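Prophage Lp1 protein 11 (Lactobacillus plantarum WCFS1, PDB 3B7H) probably binds DNA, as a small prophage-encoded, all-helical protein with a helix-turn-helix domain of the Cro/C1 type. Local coordinates at residues Thr22-Arg25 against Val26-Ala30. Numbering follows the deposited sequence.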
loop_
_atom_site.group_PDB
_atom_site.type_symbol
_atom_site.label_atom_id
_atom_site.label_comp_id
_atom_site.label_asym_id
_atom_site.label_seq_id
_atom_site.Cartn_x
_atom_site.Cartn_y
_atom_site.Cartn_z
ATOM N N THR A 22 -11.488 16.153 -8.902
ATOM C CA THR A 22 -10.256 16.828 -8.557
ATOM C C THR A 22 -9.732 16.169 -7.282
ATOM O O THR A 22 -10.496 15.537 -6.556
ATOM C CB THR A 22 -10.479 18.347 -8.342
ATOM O OG1 THR A 22 -11.460 18.564 -7.319
ATOM C CG2 THR A 22 -10.935 19.021 -9.628
ATOM N N ILE A 23 -8.437 16.298 -7.022
ATOM C CA ILE A 23 -7.867 15.736 -5.813
ATOM C C ILE A 23 -8.548 16.305 -4.569
ATOM O O ILE A 23 -8.767 15.594 -3.598
ATOM C CB ILE A 23 -6.315 15.896 -5.758
ATOM C CG1 ILE A 23 -5.747 15.168 -4.523
ATOM C CG2 ILE A 23 -5.881 17.368 -5.773
ATOM C CD1 ILE A 23 -5.788 13.644 -4.607
ATOM N N ASN A 24 -8.916 17.577 -4.611
ATOM C CA ASN A 24 -9.582 18.222 -3.493
ATOM C C ASN A 24 -10.973 17.659 -3.257
ATOM O O ASN A 24 -11.392 17.461 -2.121
ATOM C CB ASN A 24 -9.660 19.730 -3.769
ATOM C CG ASN A 24 -10.295 20.511 -2.647
ATOM O OD1 ASN A 24 -11.425 21.007 -2.772
ATOM N ND2 ASN A 24 -9.561 20.664 -1.560
ATOM N N ARG A 25 -11.699 17.413 -4.335
ATOM C CA ARG A 25 -13.013 16.804 -4.236
ATOM C C ARG A 25 -12.943 15.374 -3.650
ATOM O O ARG A 25 -13.745 14.995 -2.795
ATOM C CB ARG A 25 -13.657 16.784 -5.616
ATOM C CG ARG A 25 -15.075 16.261 -5.658
ATOM C CD ARG A 25 -15.957 16.847 -4.554
ATOM N NE ARG A 25 -17.350 16.398 -4.688
ATOM C CZ ARG A 25 -18.294 16.538 -3.749
ATOM N NH1 ARG A 25 -18.021 17.120 -2.575
ATOM N NH2 ARG A 25 -19.525 16.091 -3.985
ATOM N N VAL A 26 -11.963 14.603 -4.116
ATOM C CA VAL A 26 -11.743 13.247 -3.634
ATOM C C VAL A 26 -11.371 13.323 -2.166
ATOM O O VAL A 26 -11.898 12.597 -1.359
ATOM C CB VAL A 26 -10.655 12.547 -4.451
ATOM C CG1 VAL A 26 -10.214 11.251 -3.797
ATOM C CG2 VAL A 26 -11.165 12.287 -5.854
ATOM N N ALA A 27 -10.476 14.234 -1.822
ATOM C CA ALA A 27 -10.103 14.438 -0.435
ATOM C C ALA A 27 -11.335 14.748 0.436
ATOM O O ALA A 27 -11.529 14.172 1.501
ATOM C CB ALA A 27 -9.060 15.535 -0.321
ATOM N N THR A 28 -12.203 15.621 -0.039
ATOM C CA THR A 28 -13.385 15.958 0.747
ATOM C C THR A 28 -14.295 14.703 0.904
ATOM O O THR A 28 -14.681 14.347 2.015
ATOM C CB THR A 28 -14.126 17.251 0.182
ATOM O OG1 THR A 28 -14.612 17.023 -1.149
ATOM C CG2 THR A 28 -13.175 18.444 0.146
ATOM N N LEU A 29 -14.587 14.021 -0.199
ATOM C CA LEU A 29 -15.441 12.835 -0.188
ATOM C C LEU A 29 -14.824 11.664 0.610
ATOM O O LEU A 29 -15.538 10.948 1.319
ATOM C CB LEU A 29 -15.748 12.386 -1.622
ATOM C CG LEU A 29 -16.748 13.185 -2.455
ATOM C CD1 LEU A 29 -16.667 12.721 -3.911
ATOM C CD2 LEU A 29 -18.181 13.044 -1.914
ATOM N N ALA A 30 -13.509 11.483 0.494
ATOM C CA ALA A 30 -12.799 10.417 1.187
ATOM C C ALA A 30 -12.539 10.793 2.633
ATOM O O ALA A 30 -12.066 9.979 3.423
ATOM C CB ALA A 30 -11.481 10.106 0.492
HETATM O O HOH W 1 -15.574 19.432 -2.347
#
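Leu29 lies over one face of the Arg25 guanidinium, its CG 3.9 Å above the centre of the plane, while Thr28 OG1 approaches obliquely, 3.7 Å from NH1. Arg25 gets there with CG trans to its own N (chi1 -176°) and a bend at chi2, which slant the chain outward and toward the C-terminal end, so that the guanidinium comes to lie on Leu29. A water accepts a weak bond from Arg25 NH1 and donates to Thr28 OG1, bridging the two side chains loosely. With chi1 at 63°, the Thr28 hydroxyl turns back on the helix and donates to Arg25 O at 2.8 Å. That carbonyl also takes Leu29 N, at 2.9 Å and nearly straight (172°), so two donors grip it from the same face. At the start of the helix Thr22 is the N-cap: its OG1 accepts from Arg25 N at 3.2 Å, and its carbonyl O receives Val26 N at 3.0 Å. The polar flank built by Arg25 and Thr28 is exposed, whereas Val26 and Ala27 are buried, Val26 against Ile16 and Val56, Ala27 against Val37 of helix 34-41. Helix 23-30, followed by a short turn and helix 34-41, fits the first helix of the helix-turn-helix in Cro/C1-type domains.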